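Local coordinates for uncharacterized protein (Sinorhizobium meliloti, PDB 4DNH) that is of unknown function but belongs to the TIM-barrel superfamily and may be an enzyme related to dihydrodipicolinate synthase, at residues 134-139 with 172-177; 119-124 with 158-163; 332-337 with 366-371. All coordinates share one frame; numbering follows the deposited sequence.

Interaction 1: residues 134-139 with 172-177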
ATOM      1  N   ASP A 134       3.912 -10.587 -26.097  1.00 69.04           N
ATOM      2  CA  ASP A 134       4.597  -9.408 -25.588  1.00 66.17           C
ATOM      3  C   ASP A 134       4.364  -9.258 -24.090  1.00 63.02           C
ATOM      4  O   ASP A 134       5.281  -8.861 -23.353  1.00 61.68           O
ATOM      5  CB  ASP A 134       4.108  -8.141 -26.297  1.00 69.19           C
ATOM      6  CG  ASP A 134       4.434  -8.123 -27.773  1.00 76.89           C
ATOM      7  OD1 ASP A 134       5.304  -8.908 -28.217  1.00 81.10           O
ATOM      8  OD2 ASP A 134       3.811  -7.309 -28.494  1.00 78.69           O
ATOM      9  N   ILE A 135       3.141  -9.581 -23.653  1.00 61.41           N
ATOM     10  CA  ILE A 135       2.719  -9.406 -22.257  1.00 59.07           C
ATOM     11  C   ILE A 135       3.365 -10.470 -21.379  1.00 58.97           C
ATOM     12  O   ILE A 135       3.876 -10.159 -20.300  1.00 55.38           O
ATOM     13  CB  ILE A 135       1.171  -9.409 -22.108  1.00 58.49           C
ATOM     14  CG1 ILE A 135       0.569  -8.110 -22.677  1.00 57.86           C
ATOM     15  CG2 ILE A 135       0.756  -9.588 -20.655  1.00 54.68           C
ATOM     16  CD1 ILE A 135      -0.853  -8.242 -23.194  1.00 57.81           C
ATOM     17  N   LEU A 136       3.371 -11.715 -21.858  1.00 60.77           N
ATOM     18  CA  LEU A 136       4.033 -12.791 -21.121  1.00 60.31           C
ATOM     19  C   LEU A 136       5.514 -12.514 -20.949  1.00 59.87           C
ATOM     20  O   LEU A 136       6.074 -12.740 -19.871  1.00 59.20           O
ATOM     21  CB  LEU A 136       3.824 -14.139 -21.798  1.00 60.91           C
ATOM     22  CG  LEU A 136       2.397 -14.670 -21.684  1.00 61.51           C
ATOM     23  CD1 LEU A 136       2.176 -15.836 -22.648  1.00 65.11           C
ATOM     24  CD2 LEU A 136       2.061 -15.038 -20.242  1.00 58.58           C
ATOM     25  N   ALA A 137       6.137 -12.010 -22.011  1.00 61.00           N
ATOM     26  CA  ALA A 137       7.547 -11.639 -21.981  1.00 62.84           C
ATOM     27  C   ALA A 137       7.791 -10.552 -20.925  1.00 61.29           C
ATOM     28  O   ALA A 137       8.754 -10.615 -20.160  1.00 62.40           O
ATOM     29  CB  ALA A 137       8.013 -11.191 -23.365  1.00 62.94           C
ATOM     30  N   ALA A 138       6.885  -9.582 -20.860  1.00 60.60           N
ATOM     31  CA  ALA A 138       6.966  -8.514 -19.876  1.00 57.61           C
ATOM     32  C   ALA A 138       6.922  -9.058 -18.436  1.00 57.68           C
ATOM     33  O   ALA A 138       7.805  -8.744 -17.630  1.00 59.30           O
ATOM     34  CB  ALA A 138       5.867  -7.499 -20.124  1.00 57.25           C
ATOM     35  N   TYR A 139       5.919  -9.882 -18.125  1.00 55.75           N
ATOM     36  CA  TYR A 139       5.823 -10.536 -16.818  1.00 55.14           C
ATOM     37  C   TYR A 139       7.062 -11.350 -16.460  1.00 60.76           C
ATOM     38  O   TYR A 139       7.645 -11.173 -15.387  1.00 61.65           O
ATOM     39  CB  TYR A 139       4.611 -11.463 -16.748  1.00 53.91           C
ATOM     40  CG  TYR A 139       3.343 -10.812 -16.264  1.00 52.18           C
ATOM     41  CD1 TYR A 139       3.252 -10.269 -14.981  1.00 51.47           C
ATOM     42  CD2 TYR A 139       2.231 -10.745 -17.085  1.00 52.81           C
ATOM     43  CE1 TYR A 139       2.082  -9.663 -14.546  1.00 52.60           C
ATOM     44  CE2 TYR A 139       1.056 -10.149 -16.659  1.00 52.86           C
ATOM     45  CZ  TYR A 139       0.978  -9.612 -15.396  1.00 52.18           C
ATOM     46  OH  TYR A 139      -0.201  -9.018 -14.998  1.00 51.31           O
ATOM     47  N   ILE A 172      -7.075 -15.868 -18.399  1.00 67.91           N
ATOM     48  CA  ILE A 172      -6.865 -17.254 -18.000  1.00 68.40           C
ATOM     49  C   ILE A 172      -5.535 -17.759 -18.565  1.00 68.48           C
ATOM     50  O   ILE A 172      -4.741 -18.325 -17.826  1.00 67.20           O
ATOM     51  CB  ILE A 172      -8.067 -18.159 -18.386  1.00 69.15           C
ATOM     52  CG1 ILE A 172      -9.262 -17.856 -17.476  1.00 69.36           C
ATOM     53  CG2 ILE A 172      -7.709 -19.634 -18.264  1.00 68.90           C
ATOM     54  CD1 ILE A 172     -10.619 -18.023 -18.133  1.00 72.60           C
ATOM     55  N   ARG A 173      -5.291 -17.515 -19.855  1.00 71.07           N
ATOM     56  CA  ARG A 173      -4.071 -17.973 -20.535  1.00 74.22           C
ATOM     57  C   ARG A 173      -2.800 -17.321 -19.993  1.00 73.11           C
ATOM     58  O   ARG A 173      -1.793 -18.002 -19.779  1.00 74.70           O
ATOM     59  CB  ARG A 173      -4.163 -17.747 -22.045  1.00 81.04           C
ATOM     60  CG  ARG A 173      -4.925 -18.834 -22.790  1.00 94.49           C
ATOM     61  CD  ARG A 173      -5.415 -18.326 -24.136  1.00104.85           C
ATOM     62  NE  ARG A 173      -6.760 -18.813 -24.454  1.00112.86           N
ATOM     63  CZ  ARG A 173      -7.591 -18.242 -25.326  1.00117.84           C
ATOM     64  NH1 ARG A 173      -8.792 -18.765 -25.539  1.00121.25           N
ATOM     65  NH2 ARG A 173      -7.234 -17.146 -25.986  1.00117.56           N
ATOM     66  N   VAL A 174      -2.854 -16.006 -19.781  1.00 70.13           N
ATOM     67  CA  VAL A 174      -1.710 -15.251 -19.282  1.00 65.75           C
ATOM     68  C   VAL A 174      -1.336 -15.725 -17.882  1.00 64.99           C
ATOM     69  O   VAL A 174      -0.206 -16.156 -17.658  1.00 65.21           O
ATOM     70  CB  VAL A 174      -1.956 -13.725 -19.346  1.00 61.93           C
ATOM     71  CG1 VAL A 174      -0.969 -12.963 -18.473  1.00 59.53           C
ATOM     72  CG2 VAL A 174      -1.855 -13.243 -20.786  1.00 61.60           C
ATOM     73  N   TYR A 175      -2.290 -15.687 -16.957  1.00 64.90           N
ATOM     74  CA  TYR A 175      -2.049 -16.178 -15.598  1.00 65.64           C
ATOM     75  C   TYR A 175      -1.771 -17.695 -15.532  1.00 67.91           C
ATOM     76  O   TYR A 175      -1.206 -18.190 -14.559  1.00 67.07           O
ATOM     77  CB  TYR A 175      -3.194 -15.766 -14.670  1.00 63.44           C
ATOM     78  CG  TYR A 175      -3.153 -14.295 -14.313  1.00 60.17           C
ATOM     79  CD1 TYR A 175      -3.645 -13.335 -15.187  1.00 60.60           C
ATOM     80  CD2 TYR A 175      -2.616 -13.867 -13.099  1.00 56.14           C
ATOM     81  CE1 TYR A 175      -3.611 -11.990 -14.864  1.00 59.29           C
ATOM     82  CE2 TYR A 175      -2.577 -12.526 -12.768  1.00 53.87           C
ATOM     83  CZ  TYR A 175      -3.074 -11.588 -13.651  1.00 56.93           C
ATOM     84  OH  TYR A 175      -3.043 -10.242 -13.334  1.00 56.37           O
ATOM     85  N   ASP A 176      -2.156 -18.424 -16.576  1.00 69.89           N
ATOM     86  CA  ASP A 176      -1.831 -19.843 -16.667  1.00 70.91           C
ATOM     87  C   ASP A 176      -0.330 -20.031 -16.937  1.00 69.98           C
ATOM     88  O   ASP A 176       0.322 -20.834 -16.262  1.00 70.83           O
ATOM     89  CB  ASP A 176      -2.719 -20.552 -17.708  1.00 72.48           C
ATOM     90  CG  ASP A 176      -2.284 -21.992 -17.987  1.00 78.09           C
ATOM     91  OD1 ASP A 176      -2.068 -22.783 -17.033  1.00 78.16           O
ATOM     92  OD2 ASP A 176      -2.172 -22.338 -19.184  1.00 81.92           O
ATOM     93  N   ARG A 177       0.224 -19.290 -17.897  1.00 68.11           N
ATOM     94  CA  ARG A 177       1.648 -19.408 -18.174  1.00 69.59           C
ATOM     95  C   ARG A 177       2.481 -18.805 -17.046  1.00 66.34           C
ATOM     96  O   ARG A 177       3.377 -19.457 -16.514  1.00 66.77           O
ATOM     97  CB  ARG A 177       2.039 -18.823 -19.537  1.00 73.64           C
ATOM     98  CG  ARG A 177       3.404 -19.329 -20.021  1.00 79.44           C
ATOM     99  CD  ARG A 177       3.496 -19.446 -21.536  1.00 85.16           C
ATOM    100  NE  ARG A 177       2.549 -20.425 -22.071  1.00 91.86           N
ATOM    101  CZ  ARG A 177       2.225 -20.551 -23.359  1.00 98.95           C
ATOM    102  NH1 ARG A 177       2.769 -19.753 -24.272  1.00 99.03           N
ATOM    103  NH2 ARG A 177       1.348 -21.479 -23.738  1.00101.86           N
TER

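Interaction 2: residues 119-124 with 158-163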
ATOM      1  N   ALA A 119       5.731  -7.466  -9.025  1.00 43.59           N
ATOM      2  CA  ALA A 119       6.161  -7.823 -10.379  1.00 45.16           C
ATOM      3  C   ALA A 119       5.015  -7.610 -11.360  1.00 48.04           C
ATOM      4  O   ALA A 119       3.885  -8.087 -11.143  1.00 48.37           O
ATOM      5  CB  ALA A 119       6.629  -9.268 -10.431  1.00 45.89           C
ATOM      6  N   GLY A 120       5.296  -6.896 -12.442  1.00 47.66           N
ATOM      7  CA  GLY A 120       4.239  -6.556 -13.367  1.00 48.01           C
ATOM      8  C   GLY A 120       4.694  -6.396 -14.794  1.00 51.60           C
ATOM      9  O   GLY A 120       5.595  -7.090 -15.271  1.00 53.65           O
ATOM     10  N   THR A 121       4.068  -5.434 -15.452  1.00 53.85           N
ATOM     11  CA  THR A 121       4.181  -5.219 -16.877  1.00 55.53           C
ATOM     12  C   THR A 121       4.531  -3.743 -17.163  1.00 55.09           C
ATOM     13  O   THR A 121       4.756  -3.355 -18.311  1.00 53.96           O
ATOM     14  CB  THR A 121       2.853  -5.651 -17.529  1.00 55.53           C
ATOM     15  OG1 THR A 121       3.033  -6.923 -18.171  1.00 57.82           O
ATOM     16  CG2 THR A 121       2.334  -4.617 -18.519  1.00 58.63           C
ATOM     17  N   ASP A 122       4.612  -2.945 -16.099  1.00 53.70           N
ATOM     18  CA  ASP A 122       4.746  -1.481 -16.193  1.00 53.41           C
ATOM     19  C   ASP A 122       5.834  -0.899 -17.122  1.00 54.60           C
ATOM     20  O   ASP A 122       5.829   0.299 -17.389  1.00 55.10           O
ATOM     21  CB  ASP A 122       4.799  -0.827 -14.798  1.00 51.33           C
ATOM     22  CG  ASP A 122       5.751  -1.538 -13.838  1.00 57.28           C
ATOM     23  OD1 ASP A 122       5.769  -2.787 -13.784  1.00 59.01           O
ATOM     24  OD2 ASP A 122       6.472  -0.835 -13.106  1.00 61.92           O
ATOM     25  N   HIS A 123       6.747  -1.729 -17.631  1.00 52.74           N
ATOM     26  CA  HIS A 123       7.711  -1.238 -18.624  1.00 51.47           C
ATOM     27  C   HIS A 123       7.184  -1.316 -20.042  1.00 54.86           C
ATOM     28  O   HIS A 123       7.893  -0.994 -20.995  1.00 57.84           O
ATOM     29  CB  HIS A 123       9.049  -1.959 -18.496  1.00 50.01           C
ATOM     30  CG  HIS A 123       8.981  -3.420 -18.832  1.00 51.68           C
ATOM     31  ND1 HIS A 123       8.520  -4.335 -17.967  1.00 52.45           N
ATOM     32  CD2 HIS A 123       9.324  -4.107 -19.988  1.00 53.35           C
ATOM     33  CE1 HIS A 123       8.566  -5.547 -18.535  1.00 54.24           C
ATOM     34  NE2 HIS A 123       9.058  -5.407 -19.774  1.00 54.96           N
ATOM     35  N   LEU A 124       5.933  -1.739 -20.190  1.00 55.79           N
ATOM     36  CA  LEU A 124       5.321  -1.950 -21.497  1.00 59.55           C
ATOM     37  C   LEU A 124       4.088  -1.069 -21.687  1.00 61.77           C
ATOM     38  O   LEU A 124       3.103  -1.195 -20.953  1.00 58.55           O
ATOM     39  CB  LEU A 124       4.949  -3.421 -21.673  1.00 59.12           C
ATOM     40  CG  LEU A 124       4.261  -3.856 -22.967  1.00 59.42           C
ATOM     41  CD1 LEU A 124       5.139  -3.551 -24.174  1.00 60.29           C
ATOM     42  CD2 LEU A 124       3.920  -5.342 -22.903  1.00 59.54           C
ATOM     43  N   SER A 158      -1.853  -5.789 -14.932  1.00 49.89           N
ATOM     44  CA  SER A 158      -1.108  -5.308 -16.083  1.00 50.71           C
ATOM     45  C   SER A 158      -1.931  -4.353 -16.970  1.00 53.22           C
ATOM     46  O   SER A 158      -3.021  -4.700 -17.457  1.00 52.24           O
ATOM     47  CB  SER A 158      -0.573  -6.516 -16.868  1.00 53.54           C
ATOM     48  OG  SER A 158      -0.335  -6.241 -18.238  1.00 55.17           O
ATOM     49  N   ARG A 159      -1.388  -3.147 -17.150  1.00 54.76           N
ATOM     50  CA  ARG A 159      -1.980  -2.075 -17.967  1.00 55.16           C
ATOM     51  C   ARG A 159      -2.181  -2.579 -19.417  1.00 55.75           C
ATOM     52  O   ARG A 159      -3.255  -2.425 -19.981  1.00 57.55           O
ATOM     53  CB  ARG A 159      -1.024  -0.859 -17.949  1.00 55.63           C
ATOM     54  CG  ARG A 159      -1.528   0.506 -17.465  1.00 53.74           C
ATOM     55  CD  ARG A 159      -1.929   0.487 -15.998  1.00 53.46           C
ATOM     56  NE  ARG A 159      -1.382   1.486 -15.042  1.00 52.06           N
ATOM     57  CZ  ARG A 159      -0.538   2.507 -15.249  1.00 46.49           C
ATOM     58  NH1 ARG A 159      -0.186   3.245 -14.196  1.00 37.85           N
ATOM     59  NH2 ARG A 159      -0.051   2.802 -16.458  1.00 48.70           N
ATOM     60  N   ALA A 160      -1.157  -3.214 -19.997  1.00 55.87           N
ATOM     61  CA  ALA A 160      -1.182  -3.642 -21.408  1.00 55.43           C
ATOM     62  C   ALA A 160      -2.198  -4.756 -21.668  1.00 56.35           C
ATOM     63  O   ALA A 160      -2.801  -4.826 -22.752  1.00 57.29           O
ATOM     64  CB  ALA A 160       0.202  -4.084 -21.857  1.00 54.49           C
ATOM     65  N   LEU A 161      -2.368  -5.623 -20.671  1.00 54.79           N
ATOM     66  CA  LEU A 161      -3.332  -6.714 -20.728  1.00 54.71           C
ATOM     67  C   LEU A 161      -4.782  -6.203 -20.633  1.00 54.91           C
ATOM     68  O   LEU A 161      -5.642  -6.648 -21.407  1.00 56.08           O
ATOM     69  CB  LEU A 161      -3.023  -7.772 -19.662  1.00 52.60           C
ATOM     70  CG  LEU A 161      -3.916  -9.021 -19.587  1.00 53.44           C
ATOM     71  CD1 LEU A 161      -3.823  -9.912 -20.823  1.00 55.56           C
ATOM     72  CD2 LEU A 161      -3.600  -9.813 -18.334  1.00 51.73           C
ATOM     73  N   ALA A 162      -5.040  -5.249 -19.729  1.00 51.68           N
ATOM     74  CA  ALA A 162      -6.375  -4.617 -19.630  1.00 51.28           C
ATOM     75  C   ALA A 162      -6.854  -3.970 -20.949  1.00 53.10           C
ATOM     76  O   ALA A 162      -8.053  -3.860 -21.184  1.00 53.45           O
ATOM     77  CB  ALA A 162      -6.426  -3.611 -18.487  1.00 47.73           C
ATOM     78  N   ALA A 163      -5.902  -3.556 -21.789  1.00 53.85           N
ATOM     79  CA  ALA A 163      -6.167  -2.956 -23.097  1.00 54.33           C
ATOM     80  C   ALA A 163      -6.120  -3.957 -24.250  1.00 57.80           C
ATOM     81  O   ALA A 163      -6.711  -3.722 -25.294  1.00 61.38           O
ATOM     82  CB  ALA A 163      -5.186  -1.822 -23.355  1.00 53.18           C
TER

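Interaction 3: residues 332-337 with 366-371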
ATOM      1  N   TYR A 332       6.216  12.758   7.058  1.00 36.69           N
ATOM      2  CA  TYR A 332       6.878  14.057   7.281  1.00 36.72           C
ATOM      3  C   TYR A 332       6.551  14.631   8.644  1.00 39.47           C
ATOM      4  O   TYR A 332       7.429  15.155   9.330  1.00 43.90           O
ATOM      5  CB  TYR A 332       6.486  15.064   6.195  1.00 35.83           C
ATOM      6  CG  TYR A 332       6.890  16.504   6.470  1.00 37.28           C
ATOM      7  CD1 TYR A 332       8.231  16.900   6.417  1.00 38.97           C
ATOM      8  CD2 TYR A 332       5.929  17.476   6.767  1.00 36.98           C
ATOM      9  CE1 TYR A 332       8.609  18.213   6.660  1.00 38.33           C
ATOM     10  CE2 TYR A 332       6.290  18.790   7.010  1.00 37.52           C
ATOM     11  CZ  TYR A 332       7.633  19.154   6.948  1.00 39.36           C
ATOM     12  OH  TYR A 332       8.003  20.461   7.196  1.00 42.32           O
ATOM     13  N   LEU A 333       5.286  14.540   9.042  1.00 39.30           N
ATOM     14  CA  LEU A 333       4.889  15.002  10.374  1.00 38.84           C
ATOM     15  C   LEU A 333       5.570  14.189  11.463  1.00 40.40           C
ATOM     16  O   LEU A 333       5.858  14.713  12.529  1.00 41.75           O
ATOM     17  CB  LEU A 333       3.370  14.953  10.560  1.00 35.30           C
ATOM     18  CG  LEU A 333       2.537  15.957   9.763  1.00 33.44           C
ATOM     19  CD1 LEU A 333       1.062  15.635   9.966  1.00 32.91           C
ATOM     20  CD2 LEU A 333       2.873  17.403  10.116  1.00 32.65           C
ATOM     21  N   ASN A 334       5.809  12.907  11.192  1.00 39.31           N
ATOM     22  CA  ASN A 334       6.390  12.017  12.185  1.00 40.12           C
ATOM     23  C   ASN A 334       7.910  12.010  12.127  1.00 41.17           C
ATOM     24  O   ASN A 334       8.557  11.224  12.816  1.00 41.38           O
ATOM     25  CB  ASN A 334       5.851  10.602  12.005  1.00 39.74           C
ATOM     26  CG  ASN A 334       4.415  10.475  12.437  1.00 41.83           C
ATOM     27  OD1 ASN A 334       4.028  11.005  13.478  1.00 47.00           O
ATOM     28  ND2 ASN A 334       3.610   9.764  11.651  1.00 38.95           N
ATOM     29  N   GLY A 335       8.477  12.880  11.292  1.00 41.54           N
ATOM     30  CA  GLY A 335       9.932  13.053  11.226  1.00 41.91           C
ATOM     31  C   GLY A 335      10.691  11.896  10.603  1.00 40.58           C
ATOM     32  O   GLY A 335      11.850  11.702  10.894  1.00 41.92           O
ATOM     33  N   LEU A 336      10.041  11.133   9.737  1.00 38.52           N
ATOM     34  CA  LEU A 336      10.686   9.999   9.096  1.00 38.00           C
ATOM     35  C   LEU A 336      11.420  10.492   7.871  1.00 39.74           C
ATOM     36  O   LEU A 336      12.275   9.794   7.315  1.00 41.70           O
ATOM     37  CB  LEU A 336       9.654   8.940   8.725  1.00 38.54           C
ATOM     38  CG  LEU A 336       8.713   8.542   9.882  1.00 39.12           C
ATOM     39  CD1 LEU A 336       7.709   7.504   9.416  1.00 38.39           C
ATOM     40  CD2 LEU A 336       9.486   8.056  11.110  1.00 38.49           C
ATOM     41  N   GLN A 337      11.082  11.714   7.465  1.00 37.15           N
ATOM     42  CA  GLN A 337      11.802  12.439   6.442  1.00 34.73           C
ATOM     43  C   GLN A 337      11.722  13.916   6.779  1.00 37.28           C
ATOM     44  O   GLN A 337      10.901  14.315   7.607  1.00 39.51           O
ATOM     45  CB  GLN A 337      11.260  12.128   5.044  1.00 33.27           C
ATOM     46  CG  GLN A 337       9.782  12.386   4.790  1.00 32.35           C
ATOM     47  CD  GLN A 337       9.351  11.839   3.436  1.00 31.16           C
ATOM     48  OE1 GLN A 337       9.219  10.616   3.267  1.00 32.86           O
ATOM     49  NE2 GLN A 337       9.167  12.727   2.456  1.00 27.70           N
ATOM     50  N   GLY A 366      -3.962   8.988  17.616  1.00 48.30           N
ATOM     51  CA  GLY A 366      -2.712   8.671  18.295  1.00 48.67           C
ATOM     52  C   GLY A 366      -1.606   8.322  17.322  1.00 49.78           C
ATOM     53  O   GLY A 366      -0.636   7.650  17.699  1.00 52.40           O
ATOM     54  N   ALA A 367      -1.760   8.787  16.075  1.00 46.75           N
ATOM     55  CA  ALA A 367      -0.822   8.511  14.970  1.00 42.58           C
ATOM     56  C   ALA A 367       0.282   9.556  14.792  1.00 42.43           C
ATOM     57  O   ALA A 367       1.107   9.435  13.879  1.00 46.97           O
ATOM     58  CB  ALA A 367      -1.580   8.307  13.655  1.00 39.80           C
ATOM     59  N   LEU A 368       0.302  10.580  15.637  1.00 40.93           N
ATOM     60  CA  LEU A 368       1.445  11.505  15.687  1.00 42.32           C
ATOM     61  C   LEU A 368       2.440  11.041  16.753  1.00 47.49           C
ATOM     62  O   LEU A 368       2.242  11.296  17.948  1.00 49.37           O
ATOM     63  CB  LEU A 368       0.983  12.935  15.986  1.00 40.79           C
ATOM     64  CG  LEU A 368      -0.027  13.574  15.038  1.00 39.90           C
ATOM     65  CD1 LEU A 368      -0.421  14.939  15.572  1.00 40.81           C
ATOM     66  CD2 LEU A 368       0.536  13.684  13.619  1.00 39.19           C
ATOM     67  N   ALA A 369       3.493  10.341  16.330  1.00 51.38           N
ATOM     68  CA  ALA A 369       4.507   9.802  17.268  1.00 54.06           C
ATOM     69  C   ALA A 369       5.093  10.894  18.160  1.00 56.40           C
ATOM     70  O   ALA A 369       5.312  10.681  19.362  1.00 58.68           O
ATOM     71  CB  ALA A 369       5.618   9.071  16.520  1.00 52.41           C
ATOM     72  N   ASP A 370       5.313  12.068  17.567  1.00 56.42           N
ATOM     73  CA  ASP A 370       5.885  13.212  18.275  1.00 61.09           C
ATOM     74  C   ASP A 370       5.060  14.489  18.030  1.00 58.66           C
ATOM     75  O   ASP A 370       5.333  15.235  17.083  1.00 59.42           O
ATOM     76  CB  ASP A 370       7.344  13.404  17.848  1.00 66.21           C
ATOM     77  CG  ASP A 370       8.102  14.356  18.749  1.00 74.32           C
ATOM     78  OD1 ASP A 370       7.564  14.759  19.806  1.00 76.00           O
ATOM     79  OD2 ASP A 370       9.251  14.694  18.397  1.00 79.92           O
ATOM     80  N   PRO A 371       4.046  14.736  18.883  1.00 56.17           N
ATOM     81  CA  PRO A 371       3.096  15.841  18.705  1.00 55.51           C
ATOM     82  C   PRO A 371       3.732  17.221  18.588  1.00 54.86           C
ATOM     83  O   PRO A 371       3.322  17.997  17.731  1.00 55.47           O
ATOM     84  CB  PRO A 371       2.214  15.749  19.953  1.00 55.88           C
ATOM     85  CG  PRO A 371       2.243  14.308  20.304  1.00 54.35           C
ATOM     86  CD  PRO A 371       3.642  13.856  19.995  1.00 56.16           C
TER
HETATM   87  O   HOH W   1       4.701  13.378  14.881  1.00 52.34           O

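Interaction 1: residues 134-139 with 172-177
L136 reaches across from helix 132-148 to V174 and R177 of helix 168-181. Its CB starts toward the partner helix, and CG, anti to the carbonyl carbon (chi1 -71°), carries the two methyls to different targets. CD1 lies 4.0 Å from CD of R177, while CD2 comes within 3.6 Å of the backbone O of V174 and also meets CB of R177 and CG1 of V174. A leucine suits this place because its forked tip can fill two spots at once. R177, its chain crossing that of L136 at about a right angle, offers its aliphatic part to the leucine although the residue as a whole is exposed. The two helices follow the third and fourth strands of a (beta/alpha)8 barrel and are neighbours in its outer layer; here their axes pass 10.3 Å apart with a signed crossing angle of -34°. V174 sits between several partners: CG1, anti to its backbone N (chi1 163°), touches CE2 of Y139 at 3.9 Å and approaches CG2 of I135 at 4.4 Å. Valine is short enough to fit between the two helices, its methyl meeting a corner of the tyrosine ring. The hydroxyls of Y139 and Y175 stand 3.5 Å apart between their OH atoms, yet each has its hydrogen bond to another partner, Y139 with the backbone O of M156 and Y175 with the hydroxyl of Y202.

Interaction 2: residues 119-124 with 158-163
T121 and L124 press against S158 and A160 where a loop meets the start of a helix. The loop leaves its strand at A119, whose backbone pairs with I154 and M156, and turns at G120, whose N is hydrogen-bonded to OE1 of Q142. Next comes T121, the main point of touch: its CG2 methyl leans on OG of S158 at 3.1 Å and lies 4.0 Å from CB of A160. From T121 the chain makes a type I beta turn, closed by L124 N to T121 O at 2.7 Å. In the turn, OD2 of D122 makes a salt bridge with NE of R87 and OD1 a hydrogen bond with NE2 of Q142; ND1 of H123 bonds to the same NE2, and the histidine ring meets W93. At L124, CG anti to the backbone N (chi1 179°) lets CD2 come to 4.1 Å from CB of A160, so one small alanine methyl serves both threonine and leucine.

S158 is the N-cap of helix 159-164: its OG accepts from L161 N at 3.2 Å with an N-H...O angle of 154°. Replaced by alanine, S158 would lose OG, and the amide of L161 is likely to go without its capping partner while the T121 methyl loses its nearest contact. R159 turns its guanidinium to D196 in a salt bridge. Both segments lie at the C-terminal ends of adjacent barrel strands, 115-119 and 153-155, where TIM-barrel enzymes carry their active sites, with A138 of helix 132-148 on T121 and helix 168-181 packing on L161.

Interaction 3: residues 332-337 with 366-371
N334 turns its side-chain amide toward the backbone of A367 and A369, where helix 323-333 ends in a Schellman motif. G335 is the C-prime residue of that ending: its positive phi favours glycine, its N bonds back to Y332 O at 3.2 Å, and L336 N bonds to A331 O. With CG anti to its carbonyl carbon (chi1 -72°), N334 sets both ends of the amide against the 366-371 loop. OD1 accepts from A369 N at 3.0 Å, the N-H...O angle being 146°; the donor comes from above the carbonyl plane, 39° out of it. ND2 gives a weak bond of 3.4 Å to A367 O. Asparagine fits because one flat group offers an acceptor and a donor to a backbone that presents the converse pair. Beside this polar link L333 and L368 cross obliquely, CD1 of L333 4.2 Å from CD2 of L368; L368 also packs on L330 and A374, so this apolar side joins helices 323-333 and 371-384. A water completes the contact: it accepts from D370 N at 3.1 Å and lies 2.9 Å from L333 O and 2.8 Å from N334 OD1, to either of which it can donate.

Overall arrangement
Interactions 1 and 2 are neighbours, their centres about 10 Å apart, and their segments alternate along the chain: 119-124, 134-139, 158-163, 172-177. Together they join two successive beta-alpha units of the barrel, the loop after strand 115-119 and the short helix after strand 153-155 lying against the helices that follow. They touch directly, A138 and Y139 resting on T121 and S158. Interaction 3 comes later in the chain and lies on the opposite side of its centre, about 42 Å from interaction 1 and 35 Å from interaction 2 between centres. Beyond the last barrel strand, it ties the end of helix 323-333 to the loop before helix 371-384, away from the other two.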